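Side-chain contacts in sigma-54 interaction domain protein (Enterococcus faecalis, PDB 3GDW), which is of unknown function but here comprises a fructose/mannose-type PTS IIA domain of a longer protein that probably binds ATP and DNA: residues B[22-27]-B[100-105]; B[36-41]-B[45-50]; B[57-62]-B[84-89]. All coordinates share one frame; numbering follows the deposited sequence.

Interaction 1 of 3, residues B[22-27]-B[100-105]; sequences KTAQEL and IVLEAI
The methyl group of A24 lies over one face of the V101–L102 peptide group, at its L102 end and above CA rather than N: CB of A24 is 3.9 Å from N of L102 and 3.7 Å from CA of L102. This peptide is the flat group of the contact, since the side chains that meet are all aliphatic, and the leucine and valine branches close in around the methyl rather than stacking on it. The pair joins helix 16-28 to helix 98-109, two neighbouring helices on one side of the parallel sheet in this α/β domain. Their short segments come within 8.7 Å axis to axis at a crossing angle of -49°, and A24 and L102, whose CA atoms are 4.7 Å apart, mark the crossing point. From the sheet side, CG1 of V101 reaches the same methyl at 4.0 Å; V101 also packs on V9 of strand 6-12, so it links the helix pair to the sheet beneath. I105, one turn further on, rests against L21 and L28 of helix 16-28. On the outer flank L102 takes over. With CG anti to the backbone N (chi1 -180°), its branches extend along helix 16-28 instead of pointing straight at it, and CD1 of L102 settles 4.0 Å from CA of A24. Helix 16-28 also faces a second subunit: K22 forms a salt bridge with D14 of that subunit, and T23 OG1 is hydrogen-bonded to its H12 O. L27 packs on M72 of the same neighbour while serving the intrachain contact too. The L27 and L102 side chains meet at about a right angle, with CD1 of L27 lying 4.0 Å from CD2 of L102.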
loop_
_atom_site.group_PDB
_atom_site.type_symbol
_atom_site.label_atom_id
_atom_site.label_comp_id
_atom_site.label_asym_id
_atom_site.label_seq_id
_atom_site.Cartn_x
_atom_site.Cartn_y
_atom_site.Cartn_z
ATOM N N LYS B 22 -8.421 4.653 8.139
ATOM C CA LYS B 22 -9.746 5.257 8.133
ATOM C C LYS B 22 -10.649 4.503 7.150
ATOM O O LYS B 22 -11.763 4.136 7.485
ATOM C CB LYS B 22 -9.655 6.746 7.783
ATOM C CG LYS B 22 -11.015 7.454 7.694
ATOM C CD LYS B 22 -10.771 8.961 7.651
ATOM C CE LYS B 22 -12.046 9.793 7.530
ATOM N NZ LYS B 22 -11.753 11.252 7.320
ATOM N N THR B 23 -10.133 4.231 5.955
ATOM C CA THR B 23 -10.854 3.416 4.964
ATOM C C THR B 23 -11.325 2.057 5.508
ATOM O O THR B 23 -12.517 1.709 5.393
ATOM C CB THR B 23 -9.973 3.202 3.715
ATOM O OG1 THR B 23 -9.840 4.451 3.035
ATOM C CG2 THR B 23 -10.603 2.173 2.749
ATOM N N ALA B 24 -10.414 1.297 6.116
ATOM C CA ALA B 24 -10.799 0.016 6.708
ATOM C C ALA B 24 -11.843 0.212 7.797
ATOM O O ALA B 24 -12.830 -0.537 7.862
ATOM C CB ALA B 24 -9.560 -0.745 7.276
ATOM N N GLN B 25 -11.628 1.215 8.641
ATOM C CA GLN B 25 -12.502 1.449 9.779
ATOM C C GLN B 25 -13.932 1.800 9.356
ATOM O O GLN B 25 -14.901 1.353 9.992
ATOM C CB GLN B 25 -11.939 2.539 10.674
ATOM C CG GLN B 25 -10.741 2.088 11.498
ATOM C CD GLN B 25 -10.178 3.219 12.311
ATOM O OE1 GLN B 25 -10.443 4.391 12.032
ATOM N NE2 GLN B 25 -9.379 2.886 13.306
ATOM N N GLU B 26 -14.042 2.606 8.302
ATOM C CA GLU B 26 -15.328 2.994 7.746
ATOM C C GLU B 26 -15.966 1.831 7.008
ATOM O O GLU B 26 -17.157 1.638 7.140
ATOM C CB GLU B 26 -15.207 4.220 6.830
ATOM C CG GLU B 26 -14.886 5.498 7.585
ATOM C CD GLU B 26 -14.623 6.702 6.671
ATOM O OE1 GLU B 26 -14.716 6.571 5.427
ATOM O OE2 GLU B 26 -14.318 7.794 7.205
ATOM N N LEU B 27 -15.182 1.033 6.272
ATOM C CA LEU B 27 -15.741 -0.167 5.646
ATOM C C LEU B 27 -16.263 -1.172 6.674
ATOM O O LEU B 27 -17.282 -1.784 6.441
ATOM C CB LEU B 27 -14.758 -0.853 4.680
ATOM C CG LEU B 27 -14.512 -0.052 3.395
ATOM C CD1 LEU B 27 -13.367 -0.688 2.599
ATOM C CD2 LEU B 27 -15.793 0.095 2.558
ATOM N N ILE B 100 -4.862 -5.264 3.027
ATOM C CA ILE B 100 -4.156 -5.903 4.132
ATOM C C ILE B 100 -4.565 -5.244 5.454
ATOM O O ILE B 100 -4.849 -5.960 6.408
ATOM C CB ILE B 100 -2.610 -5.830 3.967
ATOM C CG1 ILE B 100 -2.157 -6.525 2.679
ATOM C CG2 ILE B 100 -1.929 -6.499 5.139
ATOM C CD1 ILE B 100 -2.765 -7.924 2.514
ATOM N N VAL B 101 -4.611 -3.908 5.509
ATOM C CA VAL B 101 -5.137 -3.223 6.710
ATOM C C VAL B 101 -6.584 -3.713 6.976
ATOM O O VAL B 101 -6.938 -4.102 8.103
ATOM C CB VAL B 101 -5.105 -1.671 6.591
ATOM C CG1 VAL B 101 -5.635 -1.013 7.871
ATOM C CG2 VAL B 101 -3.686 -1.164 6.263
ATOM N N LEU B 102 -7.402 -3.705 5.925
ATOM C CA LEU B 102 -8.785 -4.143 6.055
ATOM C C LEU B 102 -8.893 -5.548 6.634
ATOM O O LEU B 102 -9.630 -5.768 7.586
ATOM C CB LEU B 102 -9.499 -4.063 4.709
ATOM C CG LEU B 102 -10.976 -4.478 4.630
ATOM C CD1 LEU B 102 -11.774 -3.668 5.617
ATOM C CD2 LEU B 102 -11.489 -4.199 3.243
ATOM N N GLU B 103 -8.160 -6.486 6.048
ATOM C CA GLU B 103 -8.183 -7.877 6.505
ATOM C C GLU B 103 -7.643 -8.043 7.931
ATOM O O GLU B 103 -8.199 -8.815 8.712
ATOM C CB GLU B 103 -7.489 -8.791 5.469
ATOM C CG GLU B 103 -8.279 -8.785 4.143
ATOM C CD GLU B 103 -7.663 -9.519 2.962
ATOM O OE1 GLU B 103 -6.503 -9.247 2.564
ATOM O OE2 GLU B 103 -8.398 -10.331 2.373
ATOM N N ALA B 104 -6.597 -7.294 8.280
ATOM C CA ALA B 104 -6.021 -7.343 9.628
ATOM C C ALA B 104 -7.009 -6.848 10.690
ATOM O O ALA B 104 -7.230 -7.501 11.697
ATOM C CB ALA B 104 -4.748 -6.528 9.692
ATOM N N ILE B 105 -7.596 -5.690 10.450
ATOM C CA ILE B 105 -8.552 -5.118 11.415
ATOM C C ILE B 105 -9.808 -6.004 11.508
ATOM O O ILE B 105 -10.313 -6.271 12.610
ATOM C CB ILE B 105 -8.898 -3.644 11.034
ATOM C CG1 ILE B 105 -7.626 -2.773 11.056
ATOM C CG2 ILE B 105 -9.941 -3.059 11.956
ATOM C CD1 ILE B 105 -7.073 -2.455 12.430
#

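Interaction 2 of 3, residues B[36-41]-B[45-50]; sequences MNMPLT and QTMYEQ
This contact belongs to a β-α unit at the edge of the four-stranded parallel sheet: outermost strand 34-38 is followed by helix 44-57, which folds back over it, and M47 fills the space between them. The directions of the two short segments differ by 171°, as expected when a helix returns antiparallel to its strand, and their axes approach to 9.6 Å. M36, M38 and M47 are all selenomethionines. M47 points from the helix at the strand; its CG is anti to the backbone N, and a bend at chi2 (60°) turns the selenium toward M36, where SE of M47 lies 3.9 Å from CB of M36. The terminal methyl of M47 points toward the backbone near N37, but it is modelled too close to CB of M38 and its exact position is doubtful. M38 crosses the base of the same side chain, its SE 3.8 Å from CB of M47. L10 of the adjoining strand and F78 of helix 78-86 also border M47, placing it in the core between sheet and helices. One helical turn on, M36 reaches Q50: SE of M36 is 4.2 Å from CB of Q50, and CE of M36 is 3.9 Å from O of Q50. N37 turns the opposite way, and its ND2 is hydrogen-bonded to S18 OG. On the outward side of the helix, Q45 NE2 donates to E49 OE2 at 2.8 Å, nearly straight at 173°, meeting the anti lone pair of that oxygen.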
loop_
_atom_site.group_PDB
_atom_site.type_symbol
_atom_site.label_atom_id
_atom_site.label_comp_id
_atom_site.label_asym_id
_atom_site.label_seq_id
_atom_site.Cartn_x
_atom_site.Cartn_y
_atom_site.Cartn_z
HETATM N N MSE B 36 0.080 5.560 12.500
HETATM C CA MSE B 36 1.066 6.595 12.803
HETATM C C MSE B 36 1.779 6.876 11.510
HETATM O O MSE B 36 2.228 5.942 10.854
HETATM C CB MSE B 36 2.104 6.068 13.802
HETATM C CG MSE B 36 1.487 5.286 14.959
HETATM SE SE MSE B 36 2.736 5.138 16.443
HETATM C CE MSE B 36 1.442 5.559 17.846
ATOM N N ASN B 37 1.912 8.152 11.168
ATOM C CA ASN B 37 2.522 8.540 9.901
ATOM C C ASN B 37 3.905 9.040 10.213
ATOM O O ASN B 37 4.075 9.813 11.147
ATOM C CB ASN B 37 1.712 9.650 9.227
ATOM C CG ASN B 37 0.266 9.232 8.958
ATOM O OD1 ASN B 37 0.001 8.314 8.168
ATOM N ND2 ASN B 37 -0.661 9.857 9.661
HETATM N N MSE B 38 4.901 8.606 9.447
HETATM C CA MSE B 38 6.251 9.121 9.640
HETATM C C MSE B 38 6.580 10.105 8.530
HETATM O O MSE B 38 6.909 9.683 7.410
HETATM C CB MSE B 38 7.289 7.999 9.645
HETATM C CG MSE B 38 8.690 8.507 10.045
HETATM SE SE MSE B 38 9.936 7.010 10.162
HETATM C CE MSE B 38 10.181 6.749 8.242
ATOM N N PRO B 39 6.494 11.417 8.831
ATOM C CA PRO B 39 6.753 12.345 7.762
ATOM C C PRO B 39 8.240 12.340 7.428
ATOM O O PRO B 39 9.074 11.802 8.179
ATOM C CB PRO B 39 6.273 13.700 8.330
ATOM C CG PRO B 39 6.464 13.571 9.831
ATOM C CD PRO B 39 6.125 12.098 10.096
ATOM N N LEU B 40 8.576 12.879 6.275
ATOM C CA LEU B 40 9.918 12.648 5.755
ATOM C C LEU B 40 11.034 13.277 6.598
ATOM O O LEU B 40 12.133 12.772 6.605
ATOM C CB LEU B 40 10.018 13.005 4.259
ATOM C CG LEU B 40 9.324 11.985 3.315
ATOM C CD1 LEU B 40 9.367 12.423 1.858
ATOM C CD2 LEU B 40 9.879 10.519 3.466
ATOM N N THR B 41 10.730 14.339 7.340
ATOM C CA THR B 41 11.728 14.974 8.213
ATOM C C THR B 41 11.906 14.239 9.547
ATOM O O THR B 41 12.782 14.597 10.308
ATOM C CB THR B 41 11.332 16.406 8.535
ATOM O OG1 THR B 41 9.989 16.405 9.019
ATOM C CG2 THR B 41 11.395 17.274 7.287
ATOM N N GLN B 45 14.236 6.508 14.583
ATOM C CA GLN B 45 14.220 6.296 16.047
ATOM C C GLN B 45 13.081 7.071 16.745
ATOM O O GLN B 45 12.451 6.577 17.678
ATOM C CB GLN B 45 15.574 6.654 16.676
ATOM C CG GLN B 45 15.608 6.548 18.189
ATOM C CD GLN B 45 15.337 5.128 18.716
ATOM O OE1 GLN B 45 15.566 4.134 18.024
ATOM N NE2 GLN B 45 14.850 5.040 19.951
ATOM N N THR B 46 12.818 8.287 16.293
ATOM C CA THR B 46 11.720 9.076 16.844
ATOM C C THR B 46 10.372 8.347 16.673
ATOM O O THR B 46 9.520 8.360 17.577
ATOM C CB THR B 46 11.629 10.429 16.122
ATOM O OG1 THR B 46 12.888 11.099 16.219
ATOM C CG2 THR B 46 10.532 11.283 16.709
HETATM N N MSE B 47 10.187 7.717 15.517
HETATM C CA MSE B 47 8.947 6.974 15.236
HETATM C C MSE B 47 8.833 5.744 16.138
HETATM O O MSE B 47 7.772 5.471 16.702
HETATM C CB MSE B 47 8.880 6.547 13.778
HETATM C CG MSE B 47 7.656 5.702 13.473
HETATM SE SE MSE B 47 5.965 6.721 13.863
HETATM C CE MSE B 47 6.094 7.825 12.501
ATOM N N TYR B 48 9.935 5.025 16.293
ATOM C CA TYR B 48 9.934 3.872 17.171
ATOM C C TYR B 48 9.470 4.291 18.566
ATOM O O TYR B 48 8.679 3.599 19.196
ATOM C CB TYR B 48 11.315 3.233 17.270
ATOM C CG TYR B 48 11.259 2.122 18.279
ATOM C CD1 TYR B 48 10.565 0.947 17.989
ATOM C CD2 TYR B 48 11.823 2.271 19.546
ATOM C CE1 TYR B 48 10.454 -0.067 18.922
ATOM C CE2 TYR B 48 11.731 1.245 20.496
ATOM C CZ TYR B 48 11.034 0.084 20.175
ATOM O OH TYR B 48 10.916 -0.945 21.082
ATOM N N GLU B 49 9.968 5.429 19.045
ATOM C CA GLU B 49 9.657 5.857 20.402
ATOM C C GLU B 49 8.161 6.208 20.551
ATOM O O GLU B 49 7.572 5.941 21.599
ATOM C CB GLU B 49 10.586 6.990 20.864
ATOM C CG GLU B 49 12.013 6.531 21.024
ATOM C CD GLU B 49 12.983 7.624 21.452
ATOM O OE1 GLU B 49 12.545 8.705 21.924
ATOM O OE2 GLU B 49 14.205 7.388 21.314
ATOM N N GLN B 50 7.554 6.765 19.500
ATOM C CA GLN B 50 6.102 7.015 19.488
ATOM C C GLN B 50 5.341 5.702 19.648
ATOM O O GLN B 50 4.395 5.596 20.431
ATOM C CB GLN B 50 5.671 7.623 18.143
ATOM C CG GLN B 50 6.206 9.004 17.887
ATOM C CD GLN B 50 5.462 10.027 18.698
ATOM O OE1 GLN B 50 4.231 10.131 18.603
ATOM N NE2 GLN B 50 6.192 10.791 19.500
#

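Interaction 3 of 3, residues B[57-62]-B[84-89]; sequences TQKESL and EETGIR
The C-terminal end of helix 78-86 is met here by the short 3-10 segment 59-61 that follows helix 44-57. An ST turn shapes the helix end: I88 N donates to T86 OG1 at 3.0 Å, and G87 leaves the helical conformation with a positive phi of 76°. T86 OG1 is also hydrogen-bonded to L82 O, one turn back. Across the gap, K59 stretches out until a bend at chi4 (81°) brings its ammonium to the carbonyl of T86, where NZ of K59 donates to O of T86 at 2.6 Å. The donor lies 19° out of the carbonyl plane. Beside this polar link, the K59 and I88 side chains touch through their aliphatic parts, CG of K59 being 4.0 Å from CD1 of I88. I88 also leans on the backbone of L62, its CG2 3.6 Å from O of L62. S61 braces the 3-10 segment from within: both its N and OG donate to Q58 O. A lysine ammonium on a carbonyl of the helix's last turn sits at the negative end of the helix dipole, an electrostatic arrangement that is probably favourable.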
loop_
_atom_site.group_PDB
_atom_site.type_symbol
_atom_site.label_atom_id
_atom_site.label_comp_id
_atom_site.label_asym_id
_atom_site.label_seq_id
_atom_site.Cartn_x
_atom_site.Cartn_y
_atom_site.Cartn_z
ATOM N N THR B 57 1.987 1.917 27.411
ATOM C CA THR B 57 0.756 2.361 28.055
ATOM C C THR B 57 -0.306 1.269 28.059
ATOM O O THR B 57 -0.883 0.963 29.094
ATOM C CB THR B 57 0.181 3.595 27.316
ATOM O OG1 THR B 57 1.086 4.697 27.466
ATOM C CG2 THR B 57 -1.188 3.978 27.860
ATOM N N GLN B 58 -0.552 0.690 26.889
ATOM C CA GLN B 58 -1.659 -0.235 26.702
ATOM C C GLN B 58 -1.262 -1.696 26.902
ATOM O O GLN B 58 -2.007 -2.595 26.499
ATOM C CB GLN B 58 -2.225 -0.067 25.302
ATOM C CG GLN B 58 -2.459 1.359 24.892
ATOM C CD GLN B 58 -3.164 1.444 23.552
ATOM O OE1 GLN B 58 -2.880 0.677 22.638
ATOM N NE2 GLN B 58 -4.103 2.377 23.436
ATOM N N LYS B 59 -0.104 -1.931 27.516
ATOM C CA LYS B 59 0.427 -3.283 27.694
ATOM C C LYS B 59 -0.647 -4.310 28.093
ATOM O O LYS B 59 -0.742 -5.388 27.489
ATOM C CB LYS B 59 1.566 -3.291 28.714
ATOM C CG LYS B 59 2.295 -4.628 28.795
ATOM C CD LYS B 59 3.453 -4.576 29.768
ATOM C CE LYS B 59 4.465 -5.661 29.448
ATOM N NZ LYS B 59 5.380 -5.263 28.337
ATOM N N GLU B 60 -1.465 -3.947 29.083
ATOM C CA GLU B 60 -2.463 -4.865 29.663
ATOM C C GLU B 60 -3.609 -5.219 28.714
ATOM O O GLU B 60 -4.317 -6.198 28.939
ATOM C CB GLU B 60 -3.029 -4.324 30.993
ATOM C CG GLU B 60 -2.003 -3.763 31.997
ATOM C CD GLU B 60 -0.763 -4.650 32.198
ATOM O OE1 GLU B 60 -0.871 -5.900 32.093
ATOM O OE2 GLU B 60 0.325 -4.079 32.468
ATOM N N SER B 61 -3.789 -4.424 27.664
ATOM C CA SER B 61 -4.833 -4.672 26.667
ATOM C C SER B 61 -4.275 -5.370 25.413
ATOM O O SER B 61 -5.002 -5.642 24.454
ATOM C CB SER B 61 -5.527 -3.361 26.293
ATOM O OG SER B 61 -4.591 -2.431 25.768
ATOM N N LEU B 62 -2.979 -5.658 25.440
ATOM C CA LEU B 62 -2.285 -6.248 24.309
ATOM C C LEU B 62 -1.739 -7.634 24.690
ATOM O O LEU B 62 -0.651 -8.033 24.249
ATOM C CB LEU B 62 -1.172 -5.303 23.823
ATOM C CG LEU B 62 -1.596 -3.914 23.302
ATOM C CD1 LEU B 62 -0.413 -2.959 23.198
ATOM C CD2 LEU B 62 -2.307 -4.014 21.956
ATOM N N GLU B 84 11.525 -7.542 22.057
ATOM C CA GLU B 84 12.702 -7.515 22.939
ATOM C C GLU B 84 12.498 -6.568 24.120
ATOM O O GLU B 84 12.878 -6.896 25.231
ATOM C CB GLU B 84 13.964 -7.077 22.184
ATOM C CG GLU B 84 14.449 -8.012 21.090
ATOM C CD GLU B 84 14.868 -9.366 21.609
ATOM O OE1 GLU B 84 15.657 -9.437 22.584
ATOM O OE2 GLU B 84 14.395 -10.367 21.028
ATOM N N GLU B 85 11.925 -5.390 23.862
ATOM C CA GLU B 85 11.774 -4.349 24.890
ATOM C C GLU B 85 10.599 -4.583 25.855
ATOM O O GLU B 85 10.724 -4.349 27.057
ATOM C CB GLU B 85 11.681 -2.949 24.254
ATOM C CG GLU B 85 11.599 -1.792 25.275
ATOM C CD GLU B 85 11.781 -0.407 24.652
ATOM O OE1 GLU B 85 12.127 -0.313 23.446
ATOM O OE2 GLU B 85 11.585 0.597 25.379
ATOM N N THR B 86 9.463 -5.027 25.329
ATOM C CA THR B 86 8.249 -5.179 26.139
ATOM C C THR B 86 7.914 -6.650 26.429
ATOM O O THR B 86 7.153 -6.948 27.347
ATOM C CB THR B 86 7.002 -4.544 25.448
ATOM O OG1 THR B 86 6.584 -5.387 24.376
ATOM C CG2 THR B 86 7.296 -3.153 24.907
ATOM N N GLY B 87 8.440 -7.568 25.625
ATOM C CA GLY B 87 8.077 -8.984 25.764
ATOM C C GLY B 87 6.700 -9.334 25.204
ATOM O O GLY B 87 6.247 -10.473 25.344
ATOM N N ILE B 88 6.034 -8.367 24.579
ATOM C CA ILE B 88 4.752 -8.612 23.920
ATOM C C ILE B 88 5.029 -9.245 22.559
ATOM O O ILE B 88 5.834 -8.721 21.783
ATOM C CB ILE B 88 3.937 -7.305 23.738
ATOM C CG1 ILE B 88 3.595 -6.668 25.092
ATOM C CG2 ILE B 88 2.682 -7.548 22.899
ATOM C CD1 ILE B 88 2.547 -7.442 25.902
ATOM N N ARG B 89 4.385 -10.374 22.284
ATOM C CA ARG B 89 4.517 -11.060 20.987
ATOM C C ARG B 89 4.105 -10.122 19.857
ATOM O O ARG B 89 3.025 -9.534 19.896
ATOM C CB ARG B 89 3.663 -12.330 20.938
ATOM C CG ARG B 89 3.870 -13.280 22.104
ATOM C CD ARG B 89 3.072 -14.587 21.937
ATOM N NE ARG B 89 1.668 -14.374 21.554
ATOM C CZ ARG B 89 1.129 -14.772 20.399
ATOM N NH1 ARG B 89 -0.152 -14.534 20.140
ATOM N NH2 ARG B 89 1.864 -15.413 19.498
#

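Overall arrangement
From the N terminus, helix 16-28 supplies the first half of interaction 1, which closes only at helix 98-109 and so spans a long loop holding both other contacts. Within it, interaction 2 closes a short loop between edge strand 34-38 and helix 44-57. Interaction 3 then opens just past that helix and closes after strand 66-70, at the end of helix 78-86; it follows interaction 2 in series, and no two contacts cross. Interaction 1 packs helices on one side of the sheet, and interaction 2 lies on the opposite side. Interactions 2 and 3 touch through Y48 OH and E85 OE1, 2.7 Å apart, whereas interaction 1 stays about 9 Å or more from both by nearest atoms.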